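Local atomic coordinates of JamJ (Lyngbya majuscula, PDB entry 5DOZ), a protein that binds NADPH as a polyketide synthase enoyl reductase and probably uses its hydride to reduce an enoyl intermediate with formation of a cyclopropane ring. Residues I137-A142 against K302-L307; E99-G104 against A133-P138. All blocks are in the same frame, centred on the assembly; numbering follows the deposited sequence.

Contact 1 (I137-A142 against K302-L307); sequences IPFFTA and KELHPL. With NDP (NADPH dihydro-nicotinamide-adenine-dinucleotide phosphate), chain E.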
loop_
_atom_site.group_PDB
_atom_site.type_symbol
_atom_site.label_atom_id
_atom_site.label_comp_id
_atom_site.label_asym_id
_atom_site.label_seq_id
_atom_site.Cartn_x
_atom_site.Cartn_y
_atom_site.Cartn_z
ATOM N N ILE A 137 -0.686 3.105 -3.686
ATOM C CA ILE A 137 -0.484 2.704 -2.290
ATOM C C ILE A 137 0.924 2.154 -1.996
ATOM O O ILE A 137 1.553 2.598 -1.040
ATOM C CB ILE A 137 -1.581 1.741 -1.772
ATOM C CG1 ILE A 137 -2.962 2.415 -1.780
ATOM C CG2 ILE A 137 -1.240 1.224 -0.380
ATOM C CD1 ILE A 137 -3.009 3.820 -1.216
ATOM N N PRO A 138 1.429 1.202 -2.814
ATOM C CA PRO A 138 2.757 0.666 -2.518
ATOM C C PRO A 138 3.858 1.728 -2.488
ATOM O O PRO A 138 4.567 1.846 -1.488
ATOM C CB PRO A 138 2.997 -0.324 -3.672
ATOM C CG PRO A 138 1.632 -0.742 -4.080
ATOM C CD PRO A 138 0.844 0.537 -3.995
ATOM N N PHE A 139 3.993 2.490 -3.571
ATOM C CA PHE A 139 5.057 3.482 -3.682
ATOM C C PHE A 139 4.887 4.709 -2.790
ATOM O O PHE A 139 5.870 5.199 -2.243
ATOM C CB PHE A 139 5.303 3.873 -5.142
ATOM C CG PHE A 139 6.197 2.908 -5.873
ATOM C CD1 PHE A 139 7.583 3.028 -5.793
ATOM C CD2 PHE A 139 5.658 1.873 -6.629
ATOM C CE1 PHE A 139 8.416 2.139 -6.464
ATOM C CE2 PHE A 139 6.480 0.981 -7.300
ATOM C CZ PHE A 139 7.863 1.114 -7.219
ATOM N N PHE A 140 3.655 5.202 -2.641
ATOM C CA PHE A 140 3.401 6.332 -1.738
ATOM C C PHE A 140 3.617 5.957 -0.271
ATOM O O PHE A 140 4.119 6.774 0.499
ATOM C CB PHE A 140 1.999 6.918 -1.935
ATOM C CG PHE A 140 1.841 7.747 -3.189
ATOM C CD1 PHE A 140 2.172 7.233 -4.442
ATOM C CD2 PHE A 140 1.333 9.034 -3.116
ATOM C CE1 PHE A 140 2.014 7.992 -5.589
ATOM C CE2 PHE A 140 1.168 9.804 -4.261
ATOM C CZ PHE A 140 1.504 9.280 -5.498
ATOM N N THR A 141 3.245 4.733 0.112
ATOM C CA THR A 141 3.509 4.242 1.471
ATOM C C THR A 141 5.011 4.044 1.684
ATOM O O THR A 141 5.562 4.481 2.696
ATOM C CB THR A 141 2.764 2.923 1.775
ATOM O OG1 THR A 141 1.363 3.095 1.524
ATOM C CG2 THR A 141 2.968 2.488 3.234
ATOM N N ALA A 142 5.662 3.392 0.722
ATOM C CA ALA A 142 7.101 3.147 0.791
ATOM C C ALA A 142 7.876 4.454 0.821
ATOM O O ALA A 142 8.778 4.622 1.645
ATOM C CB ALA A 142 7.561 2.272 -0.365
ATOM N N LYS A 302 12.358 5.824 -16.350
ATOM C CA LYS A 302 12.417 4.368 -16.140
ATOM C C LYS A 302 13.479 3.928 -15.134
ATOM O O LYS A 302 14.139 2.897 -15.304
ATOM C CB LYS A 302 12.548 3.619 -17.476
ATOM C CG LYS A 302 11.285 3.656 -18.326
ATOM C CD LYS A 302 11.416 2.804 -19.582
ATOM C CE LYS A 302 10.049 2.593 -20.226
ATOM N NZ LYS A 302 10.101 1.771 -21.468
ATOM N N GLU A 303 13.626 4.727 -14.081
ATOM C CA GLU A 303 14.505 4.413 -12.963
ATOM C C GLU A 303 13.721 3.607 -11.922
ATOM O O GLU A 303 14.271 2.725 -11.260
ATOM C CB GLU A 303 15.101 5.703 -12.380
ATOM C CG GLU A 303 15.968 6.461 -13.386
ATOM C CD GLU A 303 16.298 7.895 -12.987
ATOM O OE1 GLU A 303 15.380 8.668 -12.636
ATOM O OE2 GLU A 303 17.492 8.264 -13.057
ATOM N N LEU A 304 12.431 3.913 -11.789
ATOM C CA LEU A 304 11.509 3.064 -11.043
ATOM C C LEU A 304 10.555 2.403 -12.030
ATOM O O LEU A 304 10.297 2.942 -13.109
ATOM C CB LEU A 304 10.728 3.860 -9.990
ATOM C CG LEU A 304 11.477 4.498 -8.816
ATOM C CD1 LEU A 304 10.524 5.410 -8.055
ATOM C CD2 LEU A 304 12.091 3.453 -7.889
ATOM N N HIS A 305 10.048 1.233 -11.659
ATOM C CA HIS A 305 9.220 0.438 -12.549
ATOM C C HIS A 305 7.930 -0.008 -11.870
ATOM O O HIS A 305 7.888 -0.131 -10.644
ATOM C CB HIS A 305 10.004 -0.789 -13.049
ATOM C CG HIS A 305 11.185 -0.440 -13.901
ATOM N ND1 HIS A 305 12.483 -0.497 -13.438
ATOM C CD2 HIS A 305 11.263 -0.002 -15.181
ATOM C CE1 HIS A 305 13.309 -0.121 -14.397
ATOM N NE2 HIS A 305 12.595 0.185 -15.465
ATOM N N PRO A 306 6.868 -0.244 -12.665
ATOM C CA PRO A 306 5.669 -0.872 -12.123
ATOM C C PRO A 306 6.023 -2.201 -11.470
ATOM O O PRO A 306 7.014 -2.833 -11.845
ATOM C CB PRO A 306 4.792 -1.104 -13.362
ATOM C CG PRO A 306 5.681 -0.884 -14.547
ATOM C CD PRO A 306 6.705 0.102 -14.089
ATOM N N LEU A 307 5.231 -2.611 -10.489
ATOM C CA LEU A 307 5.456 -3.879 -9.818
ATOM C C LEU A 307 5.055 -5.056 -10.712
ATOM O O LEU A 307 4.311 -4.882 -11.680
ATOM C CB LEU A 307 4.680 -3.928 -8.494
ATOM C CG LEU A 307 4.925 -2.822 -7.458
ATOM C CD1 LEU A 307 4.081 -3.075 -6.224
ATOM C CD2 LEU A 307 6.397 -2.693 -7.089
HETATM P PA NDP E . 0.181 -7.849 0.745
HETATM O O1A NDP E . -0.995 -8.772 0.996
HETATM O O2A NDP E . 0.670 -7.609 -0.658
HETATM O O5B NDP E . 1.444 -8.398 1.576
HETATM C C5B NDP E . 1.306 -9.336 2.636
HETATM C C4B NDP E . 2.602 -10.127 2.692
HETATM O O4B NDP E . 2.812 -10.585 4.032
HETATM C C3B NDP E . 2.584 -11.371 1.810
HETATM O O3B NDP E . 3.172 -11.137 0.526
HETATM C C2B NDP E . 3.446 -12.345 2.570
HETATM O O2B NDP E . 4.761 -12.275 2.042
HETATM C C1B NDP E . 3.502 -11.830 3.997
HETATM N N9A NDP E . 2.855 -12.766 4.935
HETATM C C8A NDP E . 1.687 -13.402 4.752
HETATM N N7A NDP E . 1.399 -14.179 5.820
HETATM C C5A NDP E . 2.402 -14.036 6.708
HETATM C C6A NDP E . 2.735 -14.566 8.050
HETATM N N6A NDP E . 1.908 -15.430 8.678
HETATM N N1A NDP E . 3.893 -14.156 8.628
HETATM C C2A NDP E . 4.732 -13.295 8.023
HETATM N N3A NDP E . 4.485 -12.778 6.806
HETATM C C4A NDP E . 3.360 -13.103 6.117
HETATM O O3 NDP E . -0.101 -6.449 1.490
HETATM P PN NDP E . 0.639 -5.045 1.220
HETATM O O1N NDP E . 2.063 -5.277 0.811
HETATM O O2N NDP E . -0.250 -4.197 0.354
HETATM O O5D NDP E . 0.661 -4.375 2.686
HETATM C C5D NDP E . 1.288 -5.020 3.802
HETATM C C4D NDP E . 0.693 -4.512 5.116
HETATM O O4D NDP E . 0.760 -3.086 5.193
HETATM C C3D NDP E . -0.775 -4.859 5.265
HETATM O O3D NDP E . -0.993 -5.197 6.633
HETATM C C2D NDP E . -1.507 -3.578 4.907
HETATM O O2D NDP E . -2.811 -3.467 5.496
HETATM C C1D NDP E . -0.537 -2.518 5.396
HETATM N N1N NDP E . -0.653 -1.262 4.655
HETATM C C2N NDP E . -0.687 -0.121 5.357
HETATM C C3N NDP E . -0.518 1.117 4.747
HETATM C C7N NDP E . -0.315 2.341 5.595
HETATM O O7N NDP E . -0.638 3.443 5.184
HETATM N N7N NDP E . 0.229 2.196 6.801
HETATM C C4N NDP E . -0.684 1.241 3.247
HETATM C C5N NDP E . -0.520 -0.058 2.598
HETATM C C6N NDP E . -0.600 -1.254 3.309
HETATM P P2B NDP E . 5.789 -13.485 2.222
HETATM O O1X NDP E . 5.099 -14.675 1.595
HETATM O O2X NDP E . 6.985 -12.984 1.474
HETATM O O3X NDP E . 5.996 -13.596 3.712
#

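Contact 2 (E99-G104 against A133-P138); sequences EVMVIG and ATIPIP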
loop_
_atom_site.group_PDB
_atom_site.type_symbol
_atom_site.label_atom_id
_atom_site.label_comp_id
_atom_site.label_asym_id
_atom_site.label_seq_id
_atom_site.Cartn_x
_atom_site.Cartn_y
_atom_site.Cartn_z
ATOM N N GLU A 99 -6.078 10.996 -17.867
ATOM C CA GLU A 99 -5.849 9.659 -17.342
ATOM C C GLU A 99 -5.124 9.765 -16.014
ATOM O O GLU A 99 -4.025 10.322 -15.932
ATOM C CB GLU A 99 -5.076 8.798 -18.339
ATOM C CG GLU A 99 -5.966 8.221 -19.430
ATOM C CD GLU A 99 -5.198 7.429 -20.471
ATOM O OE1 GLU A 99 -5.817 6.558 -21.119
ATOM O OE2 GLU A 99 -3.983 7.671 -20.643
ATOM N N VAL A 100 -5.763 9.240 -14.973
ATOM C CA VAL A 100 -5.354 9.514 -13.605
ATOM C C VAL A 100 -5.247 8.243 -12.781
ATOM O O VAL A 100 -5.882 7.230 -13.085
ATOM C CB VAL A 100 -6.318 10.514 -12.903
ATOM C CG1 VAL A 100 -6.308 11.871 -13.604
ATOM C CG2 VAL A 100 -7.741 9.971 -12.842
ATOM N N MET A 101 -4.410 8.302 -11.752
ATOM C CA MET A 101 -4.419 7.313 -10.699
ATOM C C MET A 101 -5.209 7.887 -9.530
ATOM O O MET A 101 -5.108 9.084 -9.228
ATOM C CB MET A 101 -2.991 6.975 -10.270
ATOM C CG MET A 101 -2.150 6.343 -11.374
ATOM S SD MET A 101 -0.401 6.317 -10.957
ATOM C CE MET A 101 0.033 8.028 -11.178
ATOM N N VAL A 102 -6.021 7.044 -8.895
ATOM C CA VAL A 102 -6.734 7.442 -7.691
ATOM C C VAL A 102 -5.971 6.898 -6.492
ATOM O O VAL A 102 -5.460 5.784 -6.535
ATOM C CB VAL A 102 -8.187 6.915 -7.655
ATOM C CG1 VAL A 102 -8.905 7.440 -6.420
ATOM C CG2 VAL A 102 -8.948 7.303 -8.916
ATOM N N ILE A 103 -5.879 7.701 -5.435
ATOM C CA ILE A 103 -5.236 7.280 -4.190
ATOM C C ILE A 103 -6.083 7.716 -2.998
ATOM O O ILE A 103 -6.410 8.895 -2.853
ATOM C CB ILE A 103 -3.808 7.863 -4.022
ATOM C CG1 ILE A 103 -3.059 7.957 -5.360
ATOM C CG2 ILE A 103 -3.006 7.046 -3.017
ATOM C CD1 ILE A 103 -2.993 9.357 -5.931
ATOM N N GLY A 104 -6.451 6.752 -2.163
ATOM C CA GLY A 104 -7.014 7.039 -0.851
ATOM C C GLY A 104 -8.518 7.205 -0.768
ATOM O O GLY A 104 -9.026 7.762 0.203
ATOM N N ALA A 133 -1.537 0.970 -12.207
ATOM C CA ALA A 133 -2.359 0.485 -11.101
ATOM C C ALA A 133 -1.543 -0.151 -9.969
ATOM O O ALA A 133 -2.055 -0.305 -8.857
ATOM C CB ALA A 133 -3.414 -0.492 -11.610
ATOM N N THR A 134 -0.287 -0.508 -10.248
ATOM C CA THR A 134 0.604 -1.091 -9.233
ATOM C C THR A 134 1.374 -0.043 -8.415
ATOM O O THR A 134 2.182 -0.401 -7.550
ATOM C CB THR A 134 1.647 -2.056 -9.851
ATOM O OG1 THR A 134 2.606 -1.309 -10.613
ATOM C CG2 THR A 134 0.984 -3.119 -10.740
ATOM N N ILE A 135 1.121 1.237 -8.674
ATOM C CA ILE A 135 1.954 2.314 -8.113
ATOM C C ILE A 135 1.473 2.959 -6.793
ATOM O O ILE A 135 2.235 2.997 -5.829
ATOM C CB ILE A 135 2.270 3.404 -9.171
ATOM C CG1 ILE A 135 3.197 2.831 -10.251
ATOM C CG2 ILE A 135 2.900 4.637 -8.526
ATOM C CD1 ILE A 135 3.495 3.792 -11.389
ATOM N N PRO A 136 0.220 3.462 -6.745
ATOM C CA PRO A 136 -0.156 4.423 -5.692
ATOM C C PRO A 136 0.125 3.992 -4.249
ATOM O O PRO A 136 1.077 4.481 -3.650
ATOM C CB PRO A 136 -1.653 4.638 -5.931
ATOM C CG PRO A 136 -1.836 4.342 -7.379
ATOM C CD PRO A 136 -0.911 3.197 -7.653
ATOM N N ILE A 137 -0.686 3.105 -3.686
ATOM C CA ILE A 137 -0.484 2.704 -2.290
ATOM C C ILE A 137 0.924 2.154 -1.996
ATOM O O ILE A 137 1.553 2.598 -1.040
ATOM C CB ILE A 137 -1.581 1.741 -1.772
ATOM C CG1 ILE A 137 -2.962 2.415 -1.780
ATOM C CG2 ILE A 137 -1.240 1.224 -0.380
ATOM C CD1 ILE A 137 -3.009 3.820 -1.216
ATOM N N PRO A 138 1.429 1.202 -2.814
ATOM C CA PRO A 138 2.757 0.666 -2.518
ATOM C C PRO A 138 3.858 1.728 -2.488
ATOM O O PRO A 138 4.567 1.846 -1.488
ATOM C CB PRO A 138 2.997 -0.324 -3.672
ATOM C CG PRO A 138 1.632 -0.742 -4.080
ATOM C CD PRO A 138 0.844 0.537 -3.995
#

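Contact 1 (I137-A142 against K302-L307)
Buried apolar packing joins Pro138 and Phe139, on helix 136-149, to Leu304 and Leu307 of the loop between helix 296-300 and strand 309-313. Phe139 reaches into the loop, and three groups gather round the far end of its ring. Leu304 CD2 lies 4.2 Å from CE1 of Phe139. On the other side Leu307 CD2 is 3.7 Å from Phe139 CE2. The backbone O of His305 sits between them, 3.6 Å from Phe139 CZ. Leu307 works with both branches: while CD2 meets the phenyl ring, CD1 lies 3.9 Å from Pro138 CB. Leu307 CG stands anti to its own carbonyl carbon (chi1 -56°), which sends this fork toward the helix. The ring of Phe299 stacks edge-to-face with Phe139, and Lys302, with positive phi, closes that preceding helix in a Schellman motif. As in other medium-chain dehydrogenases and reductases, the GroES-like and NADPH-binding parts flank the nicotinamide, and another side of helix 136-149 faces the cofactor. Here Thr141 OG1 is 3.3 Å from NADPH C4N, the hydride-bearing carbon, and donates a 2.6 Å bond to Ile137 O, tilted 28° from the carbonyl plane. The backbone N of Thr141 approaches the same oxygen from the opposite face. With an alanine in place of Thr141, Ile137 O would keep only the backbone donor of this pair, and the nicotinamide would probably be less closely packed at C4N.

Contact 2 (E99-G104 against A133-P138)
Ile103 and Pro136 meet where strand 99-103 passes residues 135-137, which lead into helix 136-149, and this is the tight end of an otherwise slacker apolar contact. Ile103 CG1 comes to 3.6 Å from Pro136 CB, the two side chains crossing at a slant. The other branch of the isoleucine, CG2, is 3.7 Å from CD1 of Ile137, whose chain folds back (chi2 -46°) to bring that methyl to the strand. Ile103 has chi2 at 103°, well off a staggered position, consistent with a close fit. Further back along the strand the grip eases. Met101 CB is 4.1 Å from Pro136 CG, and Met101 SD, carried on from there, lies 4.3 Å from Ile135 CB. Strand alternation explains the pattern: Met101 and Ile103 face the proline, whereas Val102 points away and offers only its carbonyl O, 4.0 Å from Pro136 CG. The contact stops at Met101; beyond buried Val100 the strand reaches the surface at Glu99, which forms a salt bridge with Lys123. Within the mixed sheet, strand 99-103 runs antiparallel between strands 79-87 and 120-122. Helix 287-293 packs against the same side chains, with Trp292 on Met101 and Ile135 and Tyr288 on Ile103, while Ala133 leans on Val334 of strand 332-336.

Helix 136-149 and the turn leading into it tie the two contacts together, their centres about 10 Å apart. Ile137 and Pro138 belong to both. In contact 2 Ile137 offers CD1 to the strand, while its CG2 lies 3.3 Å from NADPH C5N, so one side chain spans from the sheet to the nicotinamide; in contact 1 Pro138 turns to the loop instead. A probable hydrogen bond of 2.9 Å from Leu307 N to Thr134 OG1 links the loop of contact 1 to segment 133-138 directly. Arg332 of strand 332-336 is touched from both contacts, by Leu307, Thr134, Ile137 and Pro138.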